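Local coordinates for protein dihydropyrimidinase (Brevibacillus agri, PDB 3SFW) that probably hydrolyses the ring amide bond of dihydropyrimidines reversibly to N-carbamoyl-beta-amino acids at a two-zinc centre in a TIM-barrel domain, at residues 170-173 and 174-178; 226-230 and 231-235; 369-372 and 373-377; 219-222 and 223-227; 97-101 and 102-106. All coordinates share one frame; numbering follows the deposited sequence.

Interaction 1. Residues 170-173 and 174-178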
loop_
_atom_site.group_PDB
_atom_site.type_symbol
_atom_site.label_atom_id
_atom_site.label_comp_id
_atom_site.label_asym_id
_atom_site.label_seq_id
_atom_site.Cartn_x
_atom_site.Cartn_y
_atom_site.Cartn_z
ATOM N N LEU A 170 -18.883 -14.566 12.668
ATOM C CA LEU A 170 -17.460 -14.944 12.392
ATOM C C LEU A 170 -16.822 -15.669 13.583
ATOM O O LEU A 170 -16.134 -16.690 13.403
ATOM C CB LEU A 170 -16.617 -13.706 12.043
ATOM C CG LEU A 170 -16.861 -13.147 10.622
ATOM C CD1 LEU A 170 -16.448 -11.628 10.606
ATOM C CD2 LEU A 170 -16.054 -13.978 9.575
ATOM N N ILE A 171 -17.138 -15.198 14.788
ATOM C CA ILE A 171 -16.614 -15.836 16.005
ATOM C C ILE A 171 -17.151 -17.241 16.136
ATOM O O ILE A 171 -16.411 -18.191 16.395
ATOM C CB ILE A 171 -16.940 -15.013 17.254
ATOM C CG1 ILE A 171 -16.088 -13.730 17.213
ATOM C CG2 ILE A 171 -16.580 -15.780 18.530
ATOM C CD1 ILE A 171 -16.427 -12.773 18.216
ATOM N N ARG A 172 -18.446 -17.370 15.956
ATOM C CA ARG A 172 -19.090 -18.684 16.054
ATOM C C ARG A 172 -18.607 -19.604 14.944
ATOM O O ARG A 172 -18.431 -20.802 15.153
ATOM C CB ARG A 172 -20.600 -18.499 15.997
ATOM C CG ARG A 172 -21.371 -19.840 16.154
ATOM C CD ARG A 172 -21.017 -20.535 17.502
ATOM N NE ARG A 172 -22.063 -21.504 17.888
ATOM C CZ ARG A 172 -21.866 -22.607 18.631
ATOM N NH1 ARG A 172 -22.893 -23.430 18.858
ATOM N NH2 ARG A 172 -20.667 -22.907 19.131
ATOM N N ALA A 173 -18.505 -19.077 13.724
ATOM C CA ALA A 173 -17.979 -19.861 12.605
ATOM C C ALA A 173 -16.566 -20.384 12.864
ATOM O O ALA A 173 -16.248 -21.512 12.475
ATOM C CB ALA A 173 -18.020 -19.020 11.271
ATOM N N LYS A 174 -15.698 -19.559 13.438
ATOM C CA LYS A 174 -14.365 -20.043 13.765
ATOM C C LYS A 174 -14.459 -21.211 14.750
ATOM O O LYS A 174 -13.763 -22.217 14.596
ATOM C CB LYS A 174 -13.491 -18.957 14.365
ATOM C CG LYS A 174 -12.062 -19.515 14.579
ATOM C CD LYS A 174 -11.338 -18.861 15.714
ATOM C CE LYS A 174 -9.900 -19.472 15.887
ATOM N NZ LYS A 174 -9.177 -19.618 14.576
ATOM N N GLU A 175 -15.352 -21.087 15.728
ATOM C CA GLU A 175 -15.496 -22.164 16.736
ATOM C C GLU A 175 -15.937 -23.472 16.055
ATOM O O GLU A 175 -15.539 -24.547 16.493
ATOM C CB GLU A 175 -16.584 -21.808 17.761
ATOM C CG GLU A 175 -16.282 -20.672 18.707
ATOM C CD GLU A 175 -17.473 -20.362 19.634
ATOM O OE1 GLU A 175 -17.476 -19.261 20.240
ATOM O OE2 GLU A 175 -18.437 -21.176 19.696
ATOM N N LEU A 176 -16.827 -23.379 15.058
ATOM C CA LEU A 176 -17.511 -24.555 14.513
ATOM C C LEU A 176 -16.859 -25.076 13.252
ATOM O O LEU A 176 -17.113 -26.224 12.852
ATOM C CB LEU A 176 -18.992 -24.240 14.195
ATOM C CG LEU A 176 -19.866 -23.919 15.436
ATOM C CD1 LEU A 176 -21.250 -23.460 14.930
ATOM C CD2 LEU A 176 -20.035 -25.165 16.311
ATOM N N GLY A 177 -15.918 -24.307 12.703
ATOM C CA GLY A 177 -15.309 -24.678 11.445
ATOM C C GLY A 177 -16.173 -24.335 10.220
ATOM O O GLY A 177 -16.251 -25.121 9.271
ATOM N N ALA A 178 -16.844 -23.182 10.261
ATOM C CA ALA A 178 -17.579 -22.730 9.085
ATOM C C ALA A 178 -16.826 -21.617 8.395
ATOM O O ALA A 178 -16.152 -20.813 9.047
ATOM C CB ALA A 178 -19.009 -22.233 9.472
#

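Interaction 2. Residues 226-230 and 231-235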
loop_
_atom_site.group_PDB
_atom_site.type_symbol
_atom_site.label_atom_id
_atom_site.label_comp_id
_atom_site.label_asym_id
_atom_site.label_seq_id
_atom_site.Cartn_x
_atom_site.Cartn_y
_atom_site.Cartn_z
ATOM N N ALA A 226 -11.649 -6.742 8.251
ATOM C CA ALA A 226 -11.178 -6.342 9.573
ATOM C C ALA A 226 -11.842 -7.175 10.677
ATOM O O ALA A 226 -11.177 -7.613 11.639
ATOM C CB ALA A 226 -11.486 -4.838 9.819
ATOM N N LEU A 227 -13.140 -7.402 10.543
ATOM C CA LEU A 227 -13.872 -8.155 11.561
ATOM C C LEU A 227 -13.423 -9.611 11.521
ATOM O O LEU A 227 -13.287 -10.252 12.562
ATOM C CB LEU A 227 -15.390 -8.071 11.263
ATOM C CG LEU A 227 -16.145 -6.968 12.034
ATOM C CD1 LEU A 227 -15.472 -5.595 11.875
ATOM C CD2 LEU A 227 -17.580 -6.936 11.550
ATOM N N THR A 228 -13.112 -10.118 10.334
ATOM C CA THR A 228 -12.544 -11.465 10.215
ATOM C C THR A 228 -11.186 -11.577 10.932
ATOM O O THR A 228 -10.977 -12.519 11.666
ATOM C CB THR A 228 -12.378 -11.921 8.727
ATOM O OG1 THR A 228 -13.670 -11.937 8.118
ATOM C CG2 THR A 228 -11.780 -13.309 8.649
ATOM N N ALA A 229 -10.268 -10.625 10.711
ATOM C CA ALA A 229 -9.004 -10.637 11.430
ATOM C C ALA A 229 -9.201 -10.559 12.962
ATOM O O ALA A 229 -8.546 -11.281 13.688
ATOM C CB ALA A 229 -8.117 -9.441 10.951
ATOM N N LEU A 230 -10.105 -9.691 13.411
ATOM C CA LEU A 230 -10.452 -9.497 14.872
ATOM C C LEU A 230 -11.074 -10.766 15.491
ATOM O O LEU A 230 -10.885 -11.048 16.683
ATOM C CB LEU A 230 -11.448 -8.343 14.999
ATOM C CG LEU A 230 -10.786 -6.942 14.844
ATOM C CD1 LEU A 230 -11.837 -5.865 14.531
ATOM C CD2 LEU A 230 -10.064 -6.606 16.118
ATOM N N ALA A 231 -11.697 -11.587 14.648
ATOM C CA ALA A 231 -12.215 -12.882 15.076
ATOM C C ALA A 231 -11.254 -14.052 14.852
ATOM O O ALA A 231 -11.604 -15.212 15.173
ATOM C CB ALA A 231 -13.574 -13.175 14.370
ATOM N N ASP A 232 -10.148 -13.802 14.143
ATOM C CA ASP A 232 -9.260 -14.870 13.669
ATOM C C ASP A 232 -9.989 -15.953 12.838
ATOM O O ASP A 232 -9.738 -17.162 12.988
ATOM C CB ASP A 232 -8.542 -15.521 14.857
ATOM C CG ASP A 232 -7.400 -16.414 14.425
ATOM O OD1 ASP A 232 -6.859 -16.205 13.332
ATOM O OD2 ASP A 232 -7.015 -17.321 15.196
ATOM N N ALA A 233 -10.916 -15.515 12.008
ATOM C CA ALA A 233 -11.857 -16.445 11.362
ATOM C C ALA A 233 -11.481 -16.618 9.885
ATOM O O ALA A 233 -10.332 -16.355 9.488
ATOM C CB ALA A 233 -13.283 -15.906 11.514
ATOM N N GLN A 234 -12.406 -17.141 9.076
ATOM C CA GLN A 234 -12.101 -17.281 7.637
ATOM C C GLN A 234 -13.257 -16.705 6.822
ATOM O O GLN A 234 -14.417 -16.900 7.174
ATOM C CB GLN A 234 -11.848 -18.746 7.248
ATOM C CG GLN A 234 -12.890 -19.767 7.845
ATOM C CD GLN A 234 -12.383 -20.393 9.172
ATOM O OE1 GLN A 234 -11.196 -20.328 9.500
ATOM N NE2 GLN A 234 -13.302 -20.952 9.958
ATOM N N LEU A 235 -12.930 -15.942 5.766
ATOM C CA LEU A 235 -13.911 -15.107 5.081
ATOM C C LEU A 235 -13.855 -15.426 3.609
ATOM O O LEU A 235 -12.766 -15.615 3.056
ATOM C CB LEU A 235 -13.549 -13.605 5.254
ATOM C CG LEU A 235 -14.518 -12.622 4.542
ATOM C CD1 LEU A 235 -15.865 -12.569 5.368
ATOM C CD2 LEU A 235 -13.888 -11.224 4.553
#

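Interaction 3. Residues 369-372 and 373-377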
loop_
_atom_site.group_PDB
_atom_site.type_symbol
_atom_site.label_atom_id
_atom_site.label_comp_id
_atom_site.label_asym_id
_atom_site.label_seq_id
_atom_site.Cartn_x
_atom_site.Cartn_y
_atom_site.Cartn_z
ATOM N N SER A 369 -13.777 -25.422 -10.325
ATOM C CA SER A 369 -14.107 -26.734 -9.803
ATOM C C SER A 369 -13.296 -27.088 -8.533
ATOM O O SER A 369 -13.857 -27.168 -7.412
ATOM C CB SER A 369 -13.869 -27.783 -10.894
ATOM O OG SER A 369 -14.319 -29.011 -10.451
ATOM N N THR A 370 -11.996 -27.253 -8.673
ATOM C CA THR A 370 -11.232 -27.879 -7.564
ATOM C C THR A 370 -11.120 -26.982 -6.336
ATOM O O THR A 370 -11.393 -27.408 -5.196
ATOM C CB THR A 370 -9.823 -28.230 -8.037
ATOM O OG1 THR A 370 -9.891 -28.950 -9.281
ATOM C CG2 THR A 370 -9.041 -29.033 -6.939
ATOM N N LYS A 371 -10.758 -25.715 -6.540
ATOM C CA LYS A 371 -10.635 -24.788 -5.390
ATOM C C LYS A 371 -12.021 -24.511 -4.740
ATOM O O LYS A 371 -12.142 -24.250 -3.531
ATOM C CB LYS A 371 -9.913 -23.485 -5.806
ATOM C CG LYS A 371 -9.357 -22.670 -4.626
ATOM C CD LYS A 371 -8.406 -23.543 -3.728
ATOM C CE LYS A 371 -7.231 -24.206 -4.431
ATOM N NZ LYS A 371 -6.445 -23.223 -5.243
ATOM N N VAL A 372 -13.058 -24.578 -5.552
ATOM C CA VAL A 372 -14.412 -24.428 -5.033
ATOM C C VAL A 372 -14.740 -25.641 -4.126
ATOM O O VAL A 372 -15.189 -25.461 -3.001
ATOM C CB VAL A 372 -15.450 -24.458 -6.192
ATOM C CG1 VAL A 372 -16.894 -24.382 -5.615
ATOM C CG2 VAL A 372 -15.203 -23.284 -7.201
ATOM N N ALA A 373 -14.406 -26.870 -4.563
ATOM C CA ALA A 373 -14.675 -28.041 -3.694
ATOM C C ALA A 373 -13.907 -27.920 -2.377
ATOM O O ALA A 373 -14.410 -28.254 -1.314
ATOM C CB ALA A 373 -14.267 -29.370 -4.416
ATOM N N LYS A 374 -12.672 -27.461 -2.462
ATOM C CA LYS A 374 -11.827 -27.395 -1.291
ATOM C C LYS A 374 -12.332 -26.332 -0.250
ATOM O O LYS A 374 -12.463 -26.616 0.950
ATOM C CB LYS A 374 -10.403 -27.082 -1.746
ATOM C CG LYS A 374 -9.729 -28.333 -2.371
ATOM C CD LYS A 374 -8.432 -27.964 -3.038
ATOM C CE LYS A 374 -7.683 -29.269 -3.451
ATOM N NZ LYS A 374 -6.369 -28.799 -3.962
ATOM N N LEU A 375 -12.725 -25.162 -0.735
ATOM C CA LEU A 375 -13.170 -24.101 0.169
ATOM C C LEU A 375 -14.533 -24.451 0.763
ATOM O O LEU A 375 -14.868 -23.964 1.821
ATOM C CB LEU A 375 -13.282 -22.757 -0.575
ATOM C CG LEU A 375 -11.897 -22.149 -0.845
ATOM C CD1 LEU A 375 -11.990 -20.886 -1.795
ATOM C CD2 LEU A 375 -11.244 -21.787 0.502
ATOM N N PHE A 376 -15.335 -25.225 0.020
ATOM C CA PHE A 376 -16.710 -25.543 0.451
ATOM C C PHE A 376 -16.892 -26.980 0.954
ATOM O O PHE A 376 -18.008 -27.417 1.217
ATOM C CB PHE A 376 -17.691 -25.196 -0.685
ATOM C CG PHE A 376 -17.841 -23.703 -0.843
ATOM C CD1 PHE A 376 -18.497 -22.970 0.144
ATOM C CD2 PHE A 376 -17.181 -23.016 -1.868
ATOM C CE1 PHE A 376 -18.567 -21.561 0.068
ATOM C CE2 PHE A 376 -17.304 -21.620 -1.995
ATOM C CZ PHE A 376 -17.919 -20.878 -0.981
ATOM N N GLY A 377 -15.783 -27.661 1.212
ATOM C CA GLY A 377 -15.868 -28.935 2.010
ATOM C C GLY A 377 -16.445 -30.097 1.209
ATOM O O GLY A 377 -17.150 -30.969 1.755
#

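Interaction 4. Residues 219-222 and 223-227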
loop_
_atom_site.group_PDB
_atom_site.type_symbol
_atom_site.label_atom_id
_atom_site.label_comp_id
_atom_site.label_asym_id
_atom_site.label_seq_id
_atom_site.Cartn_x
_atom_site.Cartn_y
_atom_site.Cartn_z
ATOM N N GLU A 219 -15.489 -0.447 0.722
ATOM C CA GLU A 219 -15.625 -0.215 2.169
ATOM C C GLU A 219 -16.152 -1.455 2.914
ATOM O O GLU A 219 -15.563 -1.909 3.898
ATOM C CB GLU A 219 -16.555 0.970 2.454
ATOM C CG GLU A 219 -16.640 1.325 3.974
ATOM C CD GLU A 219 -17.528 0.372 4.752
ATOM O OE1 GLU A 219 -18.633 0.011 4.261
ATOM O OE2 GLU A 219 -17.055 -0.086 5.836
ATOM N N ALA A 220 -17.195 -2.056 2.382
ATOM C CA ALA A 220 -17.790 -3.213 3.078
ATOM C C ALA A 220 -16.844 -4.406 3.015
ATOM O O ALA A 220 -16.797 -5.224 3.941
ATOM C CB ALA A 220 -19.158 -3.554 2.465
ATOM N N THR A 221 -16.126 -4.543 1.890
ATOM C CA THR A 221 -15.101 -5.615 1.807
ATOM C C THR A 221 -14.085 -5.402 2.920
ATOM O O THR A 221 -13.712 -6.349 3.639
ATOM C CB THR A 221 -14.408 -5.606 0.398
ATOM O OG1 THR A 221 -15.420 -5.845 -0.590
ATOM C CG2 THR A 221 -13.350 -6.689 0.340
ATOM N N GLY A 222 -13.554 -4.183 3.030
ATOM C CA GLY A 222 -12.558 -3.923 4.083
ATOM C C GLY A 222 -13.092 -4.158 5.500
ATOM O O GLY A 222 -12.346 -4.591 6.388
ATOM N N ARG A 223 -14.348 -3.777 5.711
ATOM C CA ARG A 223 -14.990 -3.960 7.022
ATOM C C ARG A 223 -15.115 -5.447 7.326
ATOM O O ARG A 223 -14.780 -5.891 8.439
ATOM C CB ARG A 223 -16.358 -3.283 7.045
ATOM C CG ARG A 223 -17.146 -3.527 8.359
ATOM C CD ARG A 223 -18.115 -2.347 8.593
ATOM N NE ARG A 223 -18.721 -1.877 7.335
ATOM C CZ ARG A 223 -19.896 -2.262 6.852
ATOM N NH1 ARG A 223 -20.279 -1.849 5.646
ATOM N NH2 ARG A 223 -20.728 -2.991 7.618
ATOM N N ALA A 224 -15.568 -6.230 6.347
ATOM C CA ALA A 224 -15.709 -7.676 6.614
ATOM C C ALA A 224 -14.319 -8.285 6.892
ATOM O O ALA A 224 -14.160 -9.144 7.782
ATOM C CB ALA A 224 -16.376 -8.351 5.430
ATOM N N ILE A 225 -13.297 -7.779 6.202
ATOM C CA ILE A 225 -11.946 -8.298 6.380
ATOM C C ILE A 225 -11.406 -7.959 7.782
ATOM O O ILE A 225 -10.871 -8.825 8.464
ATOM C CB ILE A 225 -10.988 -7.712 5.309
ATOM C CG1 ILE A 225 -11.186 -8.471 4.006
ATOM C CG2 ILE A 225 -9.526 -7.739 5.826
ATOM C CD1 ILE A 225 -10.571 -7.775 2.795
ATOM N N ALA A 226 -11.649 -6.742 8.251
ATOM C CA ALA A 226 -11.178 -6.342 9.573
ATOM C C ALA A 226 -11.842 -7.175 10.677
ATOM O O ALA A 226 -11.177 -7.613 11.639
ATOM C CB ALA A 226 -11.486 -4.838 9.819
ATOM N N LEU A 227 -13.140 -7.402 10.543
ATOM C CA LEU A 227 -13.872 -8.155 11.561
ATOM C C LEU A 227 -13.423 -9.611 11.521
ATOM O O LEU A 227 -13.287 -10.252 12.562
ATOM C CB LEU A 227 -15.390 -8.071 11.263
ATOM C CG LEU A 227 -16.145 -6.968 12.034
ATOM C CD1 LEU A 227 -15.472 -5.595 11.875
ATOM C CD2 LEU A 227 -17.580 -6.936 11.550
#

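Interaction 5. Residues 97-101 and 102-106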
loop_
_atom_site.group_PDB
_atom_site.type_symbol
_atom_site.label_atom_id
_atom_site.label_comp_id
_atom_site.label_asym_id
_atom_site.label_seq_id
_atom_site.Cartn_x
_atom_site.Cartn_y
_atom_site.Cartn_z
ATOM N N LYS A 97 -35.778 -13.335 10.166
ATOM C CA LYS A 97 -35.661 -13.193 11.620
ATOM C C LYS A 97 -36.851 -13.814 12.307
ATOM O O LYS A 97 -37.956 -13.825 11.768
ATOM C CB LYS A 97 -35.535 -11.733 12.022
ATOM C CG LYS A 97 -34.200 -11.138 11.694
ATOM C CD LYS A 97 -34.272 -9.647 11.796
ATOM C CE LYS A 97 -33.343 -8.999 10.795
ATOM N NZ LYS A 97 -32.980 -7.637 11.259
ATOM N N GLY A 98 -36.602 -14.408 13.469
ATOM C CA GLY A 98 -37.662 -15.055 14.227
ATOM C C GLY A 98 -38.055 -16.437 13.743
ATOM O O GLY A 98 -38.841 -17.105 14.401
ATOM N N GLU A 99 -37.558 -16.851 12.570
ATOM C CA GLU A 99 -37.799 -18.213 12.055
ATOM C C GLU A 99 -36.563 -19.083 12.388
ATOM O O GLU A 99 -35.429 -18.597 12.323
ATOM C CB GLU A 99 -38.020 -18.156 10.528
ATOM C CG GLU A 99 -38.209 -19.523 9.859
ATOM C CD GLU A 99 -37.755 -19.589 8.362
ATOM O OE1 GLU A 99 -36.907 -18.749 7.926
ATOM O OE2 GLU A 99 -38.186 -20.557 7.664
ATOM N N SER A 100 -36.764 -20.332 12.797
ATOM C CA SER A 100 -35.585 -21.177 13.071
ATOM C C SER A 100 -34.774 -21.362 11.795
ATOM O O SER A 100 -35.327 -21.380 10.679
ATOM C CB SER A 100 -35.972 -22.512 13.638
ATOM O OG SER A 100 -36.393 -23.412 12.639
ATOM N N LEU A 101 -33.475 -21.545 11.958
ATOM C CA LEU A 101 -32.607 -21.880 10.823
ATOM C C LEU A 101 -33.044 -23.211 10.233
ATOM O O LEU A 101 -32.975 -23.408 9.036
ATOM C CB LEU A 101 -31.148 -21.993 11.292
ATOM C CG LEU A 101 -30.540 -20.743 11.952
ATOM C CD1 LEU A 101 -29.107 -21.026 12.369
ATOM C CD2 LEU A 101 -30.600 -19.533 10.973
ATOM N N HIS A 102 -33.423 -24.174 11.086
ATOM C CA HIS A 102 -33.727 -25.496 10.580
ATOM C C HIS A 102 -34.979 -25.529 9.729
ATOM O O HIS A 102 -35.072 -26.344 8.835
ATOM C CB HIS A 102 -33.846 -26.544 11.713
ATOM C CG HIS A 102 -32.517 -26.935 12.332
ATOM N ND1 HIS A 102 -31.848 -28.107 12.023
ATOM C CD2 HIS A 102 -31.706 -26.257 13.182
ATOM C CE1 HIS A 102 -30.723 -28.168 12.728
ATOM N NE2 HIS A 102 -30.649 -27.086 13.485
ATOM N N SER A 103 -35.935 -24.642 10.009
ATOM C CA SER A 103 -37.136 -24.580 9.182
ATOM C C SER A 103 -36.784 -24.095 7.784
ATOM O O SER A 103 -37.321 -24.565 6.829
ATOM C CB SER A 103 -38.245 -23.717 9.808
ATOM O OG SER A 103 -37.825 -22.378 9.970
ATOM N N ALA A 104 -35.867 -23.151 7.691
ATOM C CA ALA A 104 -35.479 -22.623 6.352
ATOM C C ALA A 104 -34.761 -23.740 5.599
ATOM O O ALA A 104 -35.000 -23.955 4.396
ATOM C CB ALA A 104 -34.573 -21.380 6.526
ATOM N N ILE A 105 -33.872 -24.461 6.296
ATOM C CA ILE A 105 -33.194 -25.612 5.686
ATOM C C ILE A 105 -34.167 -26.673 5.143
ATOM O O ILE A 105 -34.022 -27.184 4.007
ATOM C CB ILE A 105 -32.156 -26.247 6.700
ATOM C CG1 ILE A 105 -31.093 -25.192 7.050
ATOM C CG2 ILE A 105 -31.596 -27.595 6.155
ATOM C CD1 ILE A 105 -30.241 -25.560 8.328
ATOM N N ALA A 106 -35.221 -26.957 5.909
ATOM C CA ALA A 106 -36.237 -27.913 5.414
ATOM C C ALA A 106 -36.952 -27.404 4.154
ATOM O O ALA A 106 -37.201 -28.182 3.189
ATOM C CB ALA A 106 -37.260 -28.228 6.552
HETATM O O HOH W 1 -39.490 -21.539 12.926
#

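Interaction 1. Residues 170-173 and 174-178
Arg172 runs forward along the last turn of helix 163-176 and meets Glu175 and Leu176 at once, close to the C-terminal end of a helix in the TIM barrel of this amidohydrolase. The charged half is a salt bridge of one hydrogen bond: Arg172 NH2 donates to Glu175 OE2 at 2.9 Å, reaching the oxygen nearly along its C-O bond. Guanidinium and carboxylate planes stand 72° apart, so a single N-H reaches one oxygen, with no flat, two-bond pairing. The apolar half comes from Leu176, whose CD1 sits over one guanidinium face near the rim, 3.6 Å from Arg172 NE. A single kink explains both contacts: CG leaves anti to the backbone N, and the turn at chi2 (58°) swings the chain toward the helix end. In the next shell, Arg172 NE bonds to Leu134 O, while Arg172 and Leu176 both pack on Leu137 of helix 131-142. With a serine in place of Arg172, Glu175 would probably lose its charged mate and Leu176 the flat surface it lies against. Beneath the side chains the helix closes on Ala173 O, which takes a good bond from Ala178 N at 2.8 Å and weak ones from Leu176 N and Gly177 N. Gly177 makes this possible with a positive phi of 80°, where a CB would jam against the preceding carbonyl. The chain turned back this way brings Ala178 CB to 3.8 Å from Ala173 CB.

Interaction 2. Residues 226-230 and 231-235
Thr228 and Leu235 meet at an oblique angle, with the threonine pointing from the end of its helix into the first residues of the next strand. Its two branches do different work. OG1, beside the backbone N (chi1 -61°), presses on the leucine at 3.3 Å from Leu235 CB, with both leucine methyls also around it. CG2 points the other way, anti to the backbone N, and lies 3.5 Å from Ala233 O, with Ala233 CB a little farther off; it also brushes Leu235 CB at 3.8 Å. The hydroxyl is not short of a polar partner, for it bonds back to Ala224 O one turn earlier in helix 214-230. Replacing Thr228 by a glycine would probably leave Ala224 O without that bond and open a gap between the helix end and Leu235. The turn between them is held by the backbone. Ala233 N donates to Thr228 O at 3.0 Å, almost straight at 172°. Asp232 N reaches Ala229 O at 3.0 Å from above the carbonyl plane. Ala231 N still makes the helical bond to Leu227 O at 2.9 Å, and only a weak one to Thr228 O. Beyond the turn, Gln234 sends NE2 to Ala178 O, and Leu235 packs on Ala224 and Ile225. On the helix itself, Leu230 touches Pro213 of the second subunit. The positive phi of Asp232, with its two bonds back, makes this a Schellman motif, here leading a barrel helix into strand 234-237, a few residues ahead of the zinc ligand His239.

Interaction 3. Residues 369-372 and 373-377
Ala373 opens the second half of this last stretch of helix 361-376 in the amidohydrolase domain, which ends in a Schellman motif at Gly377, a glycine with positive phi; Ala373 N bonds to Ser369 O at 2.9 Å. Lys374 follows with a backbone bond to Thr370 O, and its extended side chain runs side by side with the threonine, CE lying 3.8 Å from Thr370 CG2. The threonine can offer this methyl because its hydroxyl is turned to Gly383 O. Lys374 has a cation-pi partner in Phe379, whereas Lys371 curls back to a salt bridge with Asp366; the two ammonium groups, NZ to NZ, stay 5.7 Å apart. Leu375 N bonds to Lys371 O at 3.0 Å, and its side chain packs on Thr311. At Phe376 the ring leans across Val372: CD2 comes 4.0 Å from Val372 CG1. The same ring meets Tyr236 edge-to-face and rests on Pro57, which ties the helix end to barrel strands 49-59 and 234-237. Phe376 N bonds to Val372 O, and that carbonyl oxygen also lies near the ring plane at its edge, 3.4 Å from Phe376 CD2.

Interaction 4. Residues 219-222 and 223-227
The Glu219 carboxylate and the Arg223 guanidinium lie almost in one plane, 7° apart, and meet edge to edge one helical turn from each other. The arginine grips side-on with two nitrogens. NH1 donates to Glu219 OE1 at 2.8 Å and NE to Glu219 OE2 at 2.9 Å, both nearly straight and both using the syn lone pair of the oxygen they reach. Two bonds of this kind fix the rotation of each flat group about its last torsion. Ala220 CB approaches NH1 of Arg223 obliquely at 3.8 Å. The glutamate gets into position by turning at chi2 (-77°), and the arginine by a bend at chi3 (38°) that brings its NE edge back toward the preceding turn. Each group has a further polar partner: Asn186 ND2 bonds to Glu219 OE1, and Asp163 forms a salt bridge with Arg223 NH2. The two acids probably balance the charge of the buried guanidinium.

This i to i+4 pair lies on helix 214-230 of the TIM barrel, against the second subunit, where Glu219 packs on Arg223 of that chain and Arg223 on its Glu219. Another side of the helix is apolar. Thr221 CG2 runs alongside Ile225 and touches CD1 at 3.9 Å; both residues press on Ile249 of helix 243-254. The threonine hydroxyl is used on Glu217 O, so the methyl is what it offers to the isoleucine. Regular backbone bonds join the turns beneath, among them Ile225 N to Thr221 O and Ala226 N to Gly222 O at 2.9 Å.

Interaction 5. Residues 97-101 and 102-106
Ser100 caps helix 101-112 through its side chain: OG accepts from Ser103 N at 2.9 Å, the classic N-cap bond to the third residue of the helix. The hydroxyl can reach there because OG stands between the backbone N and the carbonyl carbon (chi1 80°). This start of a helix in the amidohydrolase barrel has a firm side and a loose one. On the firm side, Leu101 and Ile105 lie one turn apart and both press on Leu124 of strand 119-124. Ile105 N bonds to Leu101 O at 3.1 Å, close to straight (168°) and in the carbonyl plane. The isoleucine folds back over the same carbonyl, its CG1 lying 3.3 Å from Leu101 O. Helix 131-142 closes this side with Leu137 against Leu101 and Val140 against Ile105. It also sends in Glu136, whose two carboxylate oxygens take Leu101 N and His102 N, so that backbone N-H groups at the helix start have an acidic acceptor. Placed there, that carboxylate would probably gain from the positive end of the helix dipole, which is likely to favour its charged form.

The loose side runs past Ser103 toward the loop. There Glu99 turns its OE1 back to Ser96 N while staying within 3.8 Å of Ala104 CB. The exact place of Ser103 OG is doubtful, and its bond to Ser100 O rests on that place. A water molecule sits on this flank and accepts a hydrogen bond from Ser100 N at 3.0 Å.

How the interactions relate
From the N terminus the order is interaction 5, then 1, 4, 2 and 3. Each spans consecutive residues, so none closes a long loop, and none nests in or crosses another; only interactions 4 and 2 overlap, sharing Ala226 and Leu227 on helix 214-230. Interactions 5 and 1 do not touch, but both lean on Leu137 of helix 131-142. Interaction 1 is tied to interaction 2 by the salt bridge of Lys174 NZ with Asp232 OD2, 3.2 Å long, which joins two neighbouring helix ends, and Leu170 packs on Leu227 of interaction 4. Interaction 3, too, touches none of the others; its nearest atoms are about 7 Å from interactions 1 and 2.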